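Local coordinates for L-glyceraldehyde 3-phosphate reductase (Clostridium beijerinckii, PDB 6HG6), which binds NADPH in a TIM-barrel aldo-keto reductase fold and probably reduces aldehydes such as furfural, at residues S197-T202 / G228-K233; L261-R266 / D326-N331; R274-A279 / V312-F317. All coordinates share one frame; numbering follows the deposited sequence. Where two conformers were deposited one is given.

Contact 1: residues S197-T202 / G228-K233; sequences SIFDRT and GTLTDK. With NDP (NADPH dihydro-nicotinamide-adenine-dinucleotide phosphate), chain B.
L230 reaches with both its methyls into the loop 197-202, and F199 carries most of the rest of the contact, with T229 and I198 at its sides. In this (beta/alpha)8 barrel of the aldo-keto reductases, the two loops follow neighbouring strands, 189-195 and 218-222. A type I turn from S197 to D200 presents I198 and F199 to L230. The branches of L230 divide the work: CD2 lies 3.5 Å from CE2 of F199, at an oblique slant to the ring, while CD1 packs 3.9 Å from CB of I198 and also meets CB of S197. With its CG anti to the carbonyl carbon (chi1 -74°), F199 sends the CD2-CE2 side of the ring to L230 and T229. The hydroxyl of T229 sits 3.5 Å from CD2 of F199, but its hydrogen-bond partner is the carbonyl of A226. L267 of helix 258-273 and A282 of helix 278-286 also pack on L230, whose side chain is buried. T231 and K233 belong to the NADPH pocket. The T231 hydroxyl donates to G228 O; by accepting from K233 N it also closes an ST turn, and its methyl CG2 stands 3.7 Å from N3A of the adenine.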
loop_
_atom_site.group_PDB
_atom_site.type_symbol
_atom_site.label_atom_id
_atom_site.label_comp_id
_atom_site.label_asym_id
_atom_site.label_seq_id
_atom_site.Cartn_x
_atom_site.Cartn_y
_atom_site.Cartn_z
ATOM N N SER A 197 7.492 -6.754 -6.356
ATOM C CA SER A 197 8.301 -7.666 -5.519
ATOM C C SER A 197 9.489 -8.142 -6.334
ATOM O O SER A 197 9.511 -7.948 -7.547
ATOM C CB SER A 197 7.515 -8.852 -5.057
ATOM O OG SER A 197 7.231 -9.676 -6.171
ATOM N N ILE A 198 10.399 -8.831 -5.680
ATOM C CA ILE A 198 11.495 -9.518 -6.409
ATOM C C ILE A 198 10.900 -10.398 -7.525
ATOM O O ILE A 198 11.544 -10.485 -8.589
ATOM C CB ILE A 198 12.353 -10.302 -5.411
ATOM C CG1 ILE A 198 13.167 -9.315 -4.567
ATOM C CG2 ILE A 198 13.228 -11.312 -6.119
ATOM C CD1 ILE A 198 13.944 -9.944 -3.446
ATOM N N PHE A 199 9.726 -11.016 -7.316
ATOM C CA PHE A 199 9.086 -11.939 -8.298
ATOM C C PHE A 199 8.081 -11.241 -9.230
ATOM O O PHE A 199 7.621 -11.892 -10.206
ATOM C CB PHE A 199 8.425 -13.111 -7.577
ATOM C CG PHE A 199 9.401 -14.124 -7.052
ATOM C CD1 PHE A 199 10.400 -14.620 -7.864
ATOM C CD2 PHE A 199 9.335 -14.552 -5.739
ATOM C CE1 PHE A 199 11.297 -15.562 -7.388
ATOM C CE2 PHE A 199 10.231 -15.500 -5.261
ATOM C CZ PHE A 199 11.236 -15.968 -6.073
ATOM N N ASP A 200 7.781 -9.969 -9.028
ATOM C CA ASP A 200 6.834 -9.248 -9.906
ATOM C C ASP A 200 7.449 -7.915 -10.320
ATOM O O ASP A 200 7.367 -6.948 -9.548
ATOM C CB ASP A 200 5.472 -9.089 -9.239
ATOM C CG ASP A 200 4.449 -8.541 -10.203
ATOM O OD1 ASP A 200 4.839 -8.094 -11.299
ATOM O OD2 ASP A 200 3.267 -8.576 -9.853
ATOM N N ARG A 201 7.990 -7.879 -11.531
ATOM C CA ARG A 201 8.692 -6.695 -12.075
ATOM C C ARG A 201 7.783 -5.892 -12.994
ATOM O O ARG A 201 8.317 -5.127 -13.825
ATOM C CB ARG A 201 9.928 -7.178 -12.833
ATOM C CG ARG A 201 10.851 -8.050 -11.998
ATOM C CD ARG A 201 11.237 -7.447 -10.651
ATOM N NE ARG A 201 12.305 -8.242 -10.044
ATOM C CZ ARG A 201 13.618 -8.072 -10.215
ATOM N NH1 ARG A 201 14.452 -8.900 -9.618
ATOM N NH2 ARG A 201 14.111 -7.107 -10.974
ATOM N N THR A 202 6.466 -6.089 -12.926
ATOM C CA THR A 202 5.514 -5.414 -13.831
ATOM C C THR A 202 5.822 -3.917 -13.946
ATOM O O THR A 202 5.911 -3.434 -15.096
ATOM C CB THR A 202 4.053 -5.628 -13.411
ATOM O OG1 THR A 202 3.836 -7.028 -13.484
ATOM C CG2 THR A 202 3.063 -4.911 -14.315
ATOM N N GLY A 228 3.632 -15.035 0.139
ATOM C CA GLY A 228 4.399 -15.878 1.073
ATOM C C GLY A 228 5.605 -16.540 0.429
ATOM O O GLY A 228 6.377 -17.200 1.172
ATOM N N THR A 229 5.807 -16.416 -0.887
ATOM C CA THR A 229 6.983 -17.049 -1.558
ATOM C C THR A 229 8.266 -16.341 -1.130
ATOM O O THR A 229 9.314 -17.000 -1.147
ATOM C CB THR A 229 6.885 -17.105 -3.085
ATOM O OG1 THR A 229 6.768 -15.785 -3.639
ATOM C CG2 THR A 229 5.726 -17.978 -3.527
ATOM N N LEU A 230 8.210 -15.071 -0.722
ATOM C CA LEU A 230 9.425 -14.357 -0.229
ATOM C C LEU A 230 9.404 -14.295 1.305
ATOM O O LEU A 230 9.633 -13.217 1.865
ATOM C CB LEU A 230 9.553 -12.988 -0.898
ATOM C CG LEU A 230 9.865 -13.004 -2.398
ATOM C CD1 LEU A 230 9.511 -11.660 -3.045
ATOM C CD2 LEU A 230 11.322 -13.368 -2.656
ATOM N N THR A 231 9.169 -15.447 1.946
ATOM C CA THR A 231 9.186 -15.643 3.425
ATOM C C THR A 231 9.831 -16.998 3.738
ATOM O O THR A 231 10.304 -17.654 2.793
ATOM C CB THR A 231 7.775 -15.594 4.037
ATOM O OG1 THR A 231 7.065 -16.787 3.700
ATOM C CG2 THR A 231 6.971 -14.386 3.594
ATOM N N ASP A 232 9.815 -17.402 5.013
ATOM C CA ASP A 232 10.315 -18.718 5.507
ATOM C C ASP A 232 9.327 -19.837 5.169
ATOM O O ASP A 232 9.733 -21.011 5.238
ATOM C CB ASP A 232 10.392 -18.801 7.033
ATOM C CG ASP A 232 11.220 -17.734 7.714
ATOM O OD1 ASP A 232 10.773 -16.564 7.707
ATOM O OD2 ASP A 232 12.304 -18.081 8.250
ATOM N N LYS A 233 8.067 -19.481 4.895
ATOM C CA LYS A 233 6.917 -20.408 4.706
ATOM C C LYS A 233 7.303 -21.667 3.921
ATOM O O LYS A 233 7.022 -22.754 4.436
ATOM C CB LYS A 233 5.752 -19.684 4.022
ATOM C CG LYS A 233 4.484 -20.513 3.835
ATOM C CD LYS A 233 3.343 -19.752 3.179
ATOM C CE LYS A 233 2.729 -18.657 4.034
ATOM N NZ LYS A 233 1.833 -19.204 5.083
HETATM P PA NDP B . 2.706 -8.733 1.978
HETATM O O1A NDP B . 3.222 -9.159 0.644
HETATM O O2A NDP B . 3.469 -7.889 2.948
HETATM O O5B NDP B . 2.101 -10.006 2.754
HETATM C C5B NDP B . 1.556 -9.833 4.089
HETATM C C4B NDP B . 1.429 -11.177 4.756
HETATM O O4B NDP B . 2.735 -11.811 4.742
HETATM C C3B NDP B . 0.996 -11.183 6.228
HETATM O O3B NDP B . -0.418 -11.211 6.406
HETATM C C2B NDP B . 1.646 -12.469 6.721
HETATM O O2B NDP B . 0.824 -13.548 6.286
HETATM C C1B NDP B . 2.967 -12.476 5.961
HETATM N N9A NDP B . 4.077 -11.793 6.613
HETATM C C8A NDP B . 4.200 -10.449 6.868
HETATM N N7A NDP B . 5.343 -10.123 7.417
HETATM C C5A NDP B . 6.022 -11.328 7.533
HETATM C C6A NDP B . 7.296 -11.653 8.039
HETATM N N6A NDP B . 8.141 -10.756 8.541
HETATM N N1A NDP B . 7.675 -12.957 7.996
HETATM C C2A NDP B . 6.819 -13.854 7.487
HETATM N N3A NDP B . 5.604 -13.662 6.978
HETATM C C4A NDP B . 5.258 -12.363 7.028
HETATM O O3 NDP B . 1.378 -7.848 1.716
HETATM P PN NDP B . -0.117 -8.152 1.231
HETATM O O1N NDP B . -0.892 -8.575 2.435
HETATM O O2N NDP B . -0.134 -8.996 -0.001
HETATM O O5D NDP B . -0.577 -6.663 0.813
HETATM C C5D NDP B . -0.267 -5.581 1.729
HETATM C C4D NDP B . -1.254 -4.457 1.518
HETATM O O4D NDP B . -1.141 -3.974 0.167
HETATM C C3D NDP B . -2.733 -4.815 1.632
HETATM O O3D NDP B . -3.119 -4.919 2.996
HETATM C C2D NDP B . -3.353 -3.624 0.891
HETATM O O2D NDP B . -3.398 -2.499 1.729
HETATM C C1D NDP B . -2.371 -3.406 -0.256
HETATM N N1N NDP B . -2.809 -4.072 -1.509
HETATM C C2N NDP B . -3.222 -3.310 -2.576
HETATM C C3N NDP B . -3.888 -3.843 -3.645
HETATM C C7N NDP B . -4.312 -2.935 -4.770
HETATM O O7N NDP B . -4.167 -1.701 -4.682
HETATM N N7N NDP B . -4.869 -3.515 -5.832
HETATM C C4N NDP B . -4.152 -5.324 -3.628
HETATM C C5N NDP B . -3.488 -6.070 -2.539
HETATM C C6N NDP B . -2.803 -5.451 -1.603
HETATM P P2B NDP B . 0.775 -14.865 7.221
HETATM O O1X NDP B . 1.035 -14.567 8.684
HETATM O O2X NDP B . -0.622 -15.422 6.998
HETATM O O3X NDP B . 1.860 -15.733 6.602
#

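Contact 2: residues L261-R266 / D326-N331; sequences LEQIRR and DEISAN
I328 pushes its side chain against helix 258-273 between Q263 and R266, and each of its branches has its own neighbour. CG2, anti to the backbone N, drops onto the backbone of Q263, 3.4 Å from its carbonyl oxygen. CG1 points the other way along the helix (chi1 -69°) and carries CD1 to 3.6 Å from CB of R266. The foot of the arginine is therefore packed on the isoleucine, and a turn at chi3 brings NH1 obliquely to 3.5 Å from CG1 of I328. Q263 lies on the other side of I328. Its chain is extended beyond CG and passes alongside the I328 carbonyl: CG of Q263 lies 3.4 Å from I328 O, and NE2 of Q263 is 3.1 Å from the same I328 O. The other end of the amide, OE1, accepts from K260 NZ, earlier in the helix. These side chains join the two extra helices of the aldo-keto reductase fold, which lie outside the eightfold barrel repeat: 258-273, inserted between strand 218-222 and helix 278-286, and the C-terminal 319-329, which ends here before A330 leaves helical geometry. I328 also touches L267 and I270 of the same helix 258-273. D326, one residue before E327, turns to another part of the fold, where its OD1 forms a salt bridge with R201. At the exposed margin R266 meets E327 in a salt bridge whose one hydrogen bond, NH1 to OE2, is long and weak at 3.5 Å. The guanidinium and carboxylate planes stand 77° apart, so the two groups do not pair side by side.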
loop_
_atom_site.group_PDB
_atom_site.type_symbol
_atom_site.label_atom_id
_atom_site.label_comp_id
_atom_site.label_asym_id
_atom_site.label_seq_id
_atom_site.Cartn_x
_atom_site.Cartn_y
_atom_site.Cartn_z
ATOM N N LEU A 261 11.099 -23.311 -5.515
ATOM C CA LEU A 261 11.705 -23.581 -4.178
ATOM C C LEU A 261 13.225 -23.293 -4.212
ATOM O O LEU A 261 13.848 -22.952 -3.130
ATOM C CB LEU A 261 11.421 -25.028 -3.744
ATOM C CG LEU A 261 10.235 -25.237 -2.793
ATOM C CD1 LEU A 261 8.950 -24.655 -3.351
ATOM C CD2 LEU A 261 10.063 -26.732 -2.484
ATOM N N GLU A 262 13.849 -23.573 -5.405
ATOM C CA GLU A 262 15.296 -23.324 -5.662
ATOM C C GLU A 262 15.565 -21.812 -5.694
ATOM O O GLU A 262 16.581 -21.382 -5.125
ATOM C CB GLU A 262 15.738 -23.933 -6.996
ATOM C CG GLU A 262 17.204 -23.690 -7.340
ATOM C CD GLU A 262 18.201 -24.415 -6.426
ATOM O OE1 GLU A 262 17.655 -24.990 -5.340
ATOM O OE2 GLU A 262 19.524 -24.303 -6.713
ATOM N N GLN A 263 14.713 -21.044 -6.375
ATOM C CA GLN A 263 14.830 -19.564 -6.426
ATOM C C GLN A 263 14.775 -19.001 -4.993
ATOM O O GLN A 263 15.566 -18.011 -4.664
ATOM C CB GLN A 263 13.706 -18.940 -7.255
ATOM C CG GLN A 263 13.773 -19.252 -8.741
ATOM C CD GLN A 263 12.615 -18.605 -9.455
ATOM O OE1 GLN A 263 11.504 -18.548 -8.936
ATOM N NE2 GLN A 263 12.881 -18.049 -10.623
ATOM N N ILE A 264 13.855 -19.566 -4.188
ATOM C CA ILE A 264 13.590 -19.129 -2.791
ATOM C C ILE A 264 14.773 -19.504 -1.917
ATOM O O ILE A 264 15.148 -18.698 -1.056
ATOM C CB ILE A 264 12.270 -19.722 -2.269
ATOM C CG1 ILE A 264 11.073 -19.162 -3.034
ATOM C CG2 ILE A 264 12.123 -19.491 -0.779
ATOM C CD1 ILE A 264 9.749 -19.845 -2.718
ATOM N N ARG A 265 15.346 -20.691 -2.139
ATOM C CA ARG A 265 16.500 -21.155 -1.345
ATOM C C ARG A 265 17.693 -20.187 -1.575
ATOM O O ARG A 265 18.438 -19.953 -0.574
ATOM C CB ARG A 265 16.891 -22.590 -1.721
ATOM C CG ARG A 265 18.045 -23.133 -0.893
ATOM C CD ARG A 265 18.518 -24.475 -1.408
ATOM N NE ARG A 265 19.244 -24.364 -2.676
ATOM C CZ ARG A 265 20.528 -23.996 -2.797
ATOM N NH1 ARG A 265 21.233 -23.667 -1.718
ATOM N NH2 ARG A 265 21.093 -23.921 -3.999
ATOM N N ARG A 266 17.965 -19.880 -2.860
ATOM C CA ARG A 266 19.120 -19.025 -3.253
ATOM C C ARG A 266 18.897 -17.575 -2.793
ATOM O O ARG A 266 19.874 -16.940 -2.410
ATOM C CB ARG A 266 19.360 -19.051 -4.763
ATOM C CG ARG A 266 19.791 -20.401 -5.322
ATOM C CD ARG A 266 19.804 -20.306 -6.836
ATOM N NE ARG A 266 21.127 -20.188 -7.420
ATOM C CZ ARG A 266 21.435 -19.691 -8.627
ATOM N NH1 ARG A 266 20.514 -19.165 -9.419
ATOM N NH2 ARG A 266 22.699 -19.727 -9.033
ATOM N N ASP A 326 18.473 -10.525 -9.452
ATOM C CA ASP A 326 17.887 -10.473 -10.815
ATOM C C ASP A 326 18.095 -11.807 -11.551
ATOM O O ASP A 326 17.121 -12.362 -12.105
ATOM C CB ASP A 326 18.496 -9.343 -11.629
ATOM C CG ASP A 326 17.948 -7.984 -11.234
ATOM O OD1 ASP A 326 16.970 -7.913 -10.358
ATOM O OD2 ASP A 326 18.457 -6.994 -11.818
ATOM N N GLU A 327 19.291 -12.357 -11.531
ATOM C CA GLU A 327 19.517 -13.597 -12.308
ATOM C C GLU A 327 18.642 -14.728 -11.716
ATOM O O GLU A 327 18.107 -15.589 -12.545
ATOM C CB GLU A 327 21.017 -13.888 -12.388
ATOM C CG GLU A 327 21.347 -14.960 -13.416
ATOM C CD GLU A 327 21.196 -16.385 -12.922
ATOM O OE1 GLU A 327 21.380 -17.332 -13.772
ATOM O OE2 GLU A 327 20.968 -16.558 -11.677
ATOM N N ILE A 328 18.494 -14.736 -10.364
ATOM C CA ILE A 328 17.779 -15.809 -9.611
ATOM C C ILE A 328 16.269 -15.678 -9.832
ATOM O O ILE A 328 15.614 -16.705 -10.006
ATOM C CB ILE A 328 18.103 -15.780 -8.099
ATOM C CG1 ILE A 328 19.540 -16.187 -7.767
ATOM C CG2 ILE A 328 17.124 -16.647 -7.331
ATOM C CD1 ILE A 328 19.928 -15.884 -6.323
ATOM N N SER A 329 15.752 -14.447 -9.808
ATOM C CA SER A 329 14.311 -14.105 -9.954
ATOM C C SER A 329 13.861 -14.222 -11.407
ATOM O O SER A 329 12.654 -14.333 -11.628
ATOM C CB SER A 329 14.041 -12.714 -9.457
ATOM O OG SER A 329 14.370 -12.626 -8.085
ATOM N N ALA A 330 14.796 -14.162 -12.351
ATOM C CA ALA A 330 14.507 -14.247 -13.804
ATOM C C ALA A 330 13.860 -15.607 -14.090
ATOM O O ALA A 330 14.439 -16.619 -13.654
ATOM C CB ALA A 330 15.776 -14.089 -14.601
ATOM N N ASN A 331 12.692 -15.621 -14.744
ATOM C CA ASN A 331 11.983 -16.870 -15.153
ATOM C C ASN A 331 12.910 -17.693 -16.064
ATOM O O ASN A 331 13.669 -18.586 -15.652
ATOM C CB ASN A 331 10.660 -16.587 -15.875
ATOM C CG ASN A 331 9.715 -15.726 -15.068
ATOM O OD1 ASN A 331 10.085 -15.220 -14.012
ATOM N ND2 ASN A 331 8.504 -15.543 -15.562
ATOM O OXT ASN A 331 12.931 -17.473 -17.278
#

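Contact 3: residues R274-A279 / V312-F317; sequences RGQTLA and VHKIGF. With NDP (NADPH dihydro-nicotinamide-adenine-dinucleotide phosphate), chain B.
R274 lays its guanidinium flat on one face of the F317 ring, the two planes only 2° apart and their centres at 3.7 Å. CZ stands over the ring, 20° off its normal, so the stack is also a cation-pi contact. A bend at chi3 (58°) turns the group onto the ring. Hydrogen bonds leave from the edge of the same guanidinium. NH1 donates to G316 O at 2.9 Å, in the guanidinium plane, while NE and NH2 both hold OE1 of Q276, reaching it from the same face of the amide. The stack on one face and the bonds at the edge together fix the rotation of the guanidinium; NH1 also pairs with E321. Here helix 258-273 ends in a Schellman motif, with G275 at positive phi, and T277 then caps helix 278-286, on the protein surface. K314, its chain extended beyond CG, brings NZ to that Schellman turn: it bonds R274 O at 3.2 Å, in the carbonyl plane, and more weakly G275 O. The apolar part of the lysine slides past Q276 in the opposite direction, whose NE2 donates onward to S284 OG. On helix 278-286, A279 CB lies 3.8 Å from N1A of the adenine.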
loop_
_atom_site.group_PDB
_atom_site.type_symbol
_atom_site.label_atom_id
_atom_site.label_comp_id
_atom_site.label_asym_id
_atom_site.label_seq_id
_atom_site.Cartn_x
_atom_site.Cartn_y
_atom_site.Cartn_z
ATOM N N ARG A 274 23.251 -11.015 4.534
ATOM C CA ARG A 274 22.924 -9.609 4.902
ATOM C C ARG A 274 22.443 -9.508 6.358
ATOM O O ARG A 274 22.166 -8.402 6.773
ATOM C CB ARG A 274 21.790 -9.066 4.024
ATOM C CG ARG A 274 22.183 -8.844 2.575
ATOM C CD ARG A 274 20.989 -8.552 1.718
ATOM N NE ARG A 274 20.231 -7.394 2.138
ATOM C CZ ARG A 274 20.516 -6.143 1.841
ATOM N NH1 ARG A 274 21.598 -5.845 1.153
ATOM N NH2 ARG A 274 19.731 -5.190 2.278
ATOM N N GLY A 275 22.292 -10.611 7.092
ATOM C CA GLY A 275 21.764 -10.587 8.468
ATOM C C GLY A 275 20.267 -10.357 8.470
ATOM O O GLY A 275 19.766 -9.834 9.451
ATOM N N GLN A 276 19.570 -10.711 7.386
ATOM C CA GLN A 276 18.114 -10.530 7.249
ATOM C C GLN A 276 17.411 -11.869 6.984
ATOM O O GLN A 276 18.031 -12.784 6.404
ATOM C CB GLN A 276 17.820 -9.636 6.043
ATOM C CG GLN A 276 18.297 -8.190 6.171
ATOM C CD GLN A 276 17.714 -7.321 5.080
ATOM O OE1 GLN A 276 18.022 -7.484 3.901
ATOM N NE2 GLN A 276 16.860 -6.375 5.458
ATOM N N THR A 277 16.126 -11.949 7.338
ATOM C CA THR A 277 15.236 -13.023 6.849
ATOM C C THR A 277 14.961 -12.716 5.371
ATOM O O THR A 277 15.147 -11.537 4.953
ATOM C CB THR A 277 13.913 -13.057 7.626
ATOM O OG1 THR A 277 13.305 -11.778 7.461
ATOM C CG2 THR A 277 14.081 -13.407 9.091
ATOM N N LEU A 278 14.482 -13.707 4.617
ATOM C CA LEU A 278 14.075 -13.504 3.204
ATOM C C LEU A 278 13.010 -12.405 3.146
ATOM O O LEU A 278 13.154 -11.469 2.335
ATOM C CB LEU A 278 13.592 -14.826 2.602
ATOM C CG LEU A 278 13.076 -14.719 1.167
ATOM C CD1 LEU A 278 14.071 -13.982 0.282
ATOM C CD2 LEU A 278 12.803 -16.101 0.597
ATOM N N ALA A 279 11.990 -12.456 4.007
ATOM C CA ALA A 279 10.919 -11.437 4.052
ATOM C C ALA A 279 11.541 -10.055 4.220
ATOM O O ALA A 279 11.141 -9.110 3.487
ATOM C CB ALA A 279 9.946 -11.702 5.178
ATOM N N VAL A 312 13.719 -0.988 6.905
ATOM C CA VAL A 312 13.899 0.427 6.436
ATOM C C VAL A 312 15.350 0.872 6.694
ATOM O O VAL A 312 15.730 1.917 6.132
ATOM C CB VAL A 312 12.897 1.429 7.069
ATOM C CG1 VAL A 312 11.478 0.912 6.980
ATOM C CG2 VAL A 312 13.227 1.784 8.515
ATOM N N HIS A 313 16.124 0.132 7.495
ATOM C CA HIS A 313 17.537 0.496 7.825
ATOM C C HIS A 313 18.564 -0.335 7.038
ATOM O O HIS A 313 19.747 -0.162 7.301
ATOM C CB HIS A 313 17.759 0.402 9.335
ATOM C CG HIS A 313 16.934 1.412 10.040
ATOM N ND1 HIS A 313 15.726 1.093 10.626
ATOM C CD2 HIS A 313 17.077 2.751 10.138
ATOM C CE1 HIS A 313 15.183 2.196 11.112
ATOM N NE2 HIS A 313 16.001 3.229 10.830
ATOM N N LYS A 314 18.128 -1.155 6.077
ATOM C CA LYS A 314 19.014 -1.994 5.230
ATOM C C LYS A 314 18.482 -2.012 3.791
ATOM O O LYS A 314 18.338 -3.117 3.207
ATOM C CB LYS A 314 19.103 -3.427 5.776
ATOM C CG LYS A 314 19.728 -3.581 7.150
ATOM C CD LYS A 314 20.064 -5.007 7.461
ATOM C CE LYS A 314 20.380 -5.235 8.922
ATOM N NZ LYS A 314 20.818 -6.634 9.135
ATOM N N ILE A 315 18.208 -0.846 3.215
ATOM C CA ILE A 315 17.619 -0.762 1.839
ATOM C C ILE A 315 18.752 -0.674 0.806
ATOM O O ILE A 315 18.451 -0.655 -0.400
ATOM C CB ILE A 315 16.608 0.383 1.746
ATOM C CG1 ILE A 315 17.241 1.762 1.981
ATOM C CG2 ILE A 315 15.463 0.109 2.721
ATOM C CD1 ILE A 315 16.299 2.918 1.713
ATOM N N GLY A 316 19.997 -0.635 1.278
ATOM C CA GLY A 316 21.189 -0.640 0.407
ATOM C C GLY A 316 21.614 -2.041 -0.003
ATOM O O GLY A 316 21.725 -2.919 0.861
ATOM N N PHE A 317 21.990 -2.201 -1.265
ATOM C CA PHE A 317 22.409 -3.483 -1.860
ATOM C C PHE A 317 23.669 -3.241 -2.680
ATOM O O PHE A 317 23.699 -2.209 -3.358
ATOM C CB PHE A 317 21.308 -4.008 -2.775
ATOM C CG PHE A 317 20.121 -4.586 -2.056
ATOM C CD1 PHE A 317 19.153 -3.771 -1.515
ATOM C CD2 PHE A 317 20.009 -5.954 -1.856
ATOM C CE1 PHE A 317 18.056 -4.318 -0.856
ATOM C CE2 PHE A 317 18.902 -6.493 -1.216
ATOM C CZ PHE A 317 17.941 -5.679 -0.694
HETATM P PA NDP B . 2.706 -8.733 1.978
HETATM O O1A NDP B . 3.222 -9.159 0.644
HETATM O O2A NDP B . 3.469 -7.889 2.948
HETATM O O5B NDP B . 2.101 -10.006 2.754
HETATM C C5B NDP B . 1.556 -9.833 4.089
HETATM C C4B NDP B . 1.429 -11.177 4.756
HETATM O O4B NDP B . 2.735 -11.811 4.742
HETATM C C3B NDP B . 0.996 -11.183 6.228
HETATM O O3B NDP B . -0.418 -11.211 6.406
HETATM C C2B NDP B . 1.646 -12.469 6.721
HETATM O O2B NDP B . 0.824 -13.548 6.286
HETATM C C1B NDP B . 2.967 -12.476 5.961
HETATM N N9A NDP B . 4.077 -11.793 6.613
HETATM C C8A NDP B . 4.200 -10.449 6.868
HETATM N N7A NDP B . 5.343 -10.123 7.417
HETATM C C5A NDP B . 6.022 -11.328 7.533
HETATM C C6A NDP B . 7.296 -11.653 8.039
HETATM N N6A NDP B . 8.141 -10.756 8.541
HETATM N N1A NDP B . 7.675 -12.957 7.996
HETATM C C2A NDP B . 6.819 -13.854 7.487
HETATM N N3A NDP B . 5.604 -13.662 6.978
HETATM C C4A NDP B . 5.258 -12.363 7.028
HETATM O O3 NDP B . 1.378 -7.848 1.716
HETATM P PN NDP B . -0.117 -8.152 1.231
HETATM O O1N NDP B . -0.892 -8.575 2.435
HETATM O O2N NDP B . -0.134 -8.996 -0.001
HETATM O O5D NDP B . -0.577 -6.663 0.813
HETATM C C5D NDP B . -0.267 -5.581 1.729
HETATM C C4D NDP B . -1.254 -4.457 1.518
HETATM O O4D NDP B . -1.141 -3.974 0.167
HETATM C C3D NDP B . -2.733 -4.815 1.632
HETATM O O3D NDP B . -3.119 -4.919 2.996
HETATM C C2D NDP B . -3.353 -3.624 0.891
HETATM O O2D NDP B . -3.398 -2.499 1.729
HETATM C C1D NDP B . -2.371 -3.406 -0.256
HETATM N N1N NDP B . -2.809 -4.072 -1.509
HETATM C C2N NDP B . -3.222 -3.310 -2.576
HETATM C C3N NDP B . -3.888 -3.843 -3.645
HETATM C C7N NDP B . -4.312 -2.935 -4.770
HETATM O O7N NDP B . -4.167 -1.701 -4.682
HETATM N N7N NDP B . -4.869 -3.515 -5.832
HETATM C C4N NDP B . -4.152 -5.324 -3.628
HETATM C C5N NDP B . -3.488 -6.070 -2.539
HETATM C C6N NDP B . -2.803 -5.451 -1.603
HETATM P P2B NDP B . 0.775 -14.865 7.221
HETATM O O1X NDP B . 1.035 -14.567 8.684
HETATM O O2X NDP B . -0.622 -15.422 6.998
HETATM O O3X NDP B . 1.860 -15.733 6.602
#

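All three contacts lie on one side of the barrel, around helices 258-273, 278-286 and 319-329. Contact 1 closes first along the chain; contact 2 then spans from helix 258-273 to the C-terminus, and contact 3 falls within that span. Centres of contacts 1 and 2 are about 10 Å apart, those of 1 and 3 about 14 Å, and those of 2 and 3 about 17 Å. R201 and D326 join contacts 1 and 2, while L278 packs on both the 228-233 loop and I264. T231 and A279 both reach the adenine, so contacts 1 and 3 share the adenine end of the pocket, while contact 2 lies away from it.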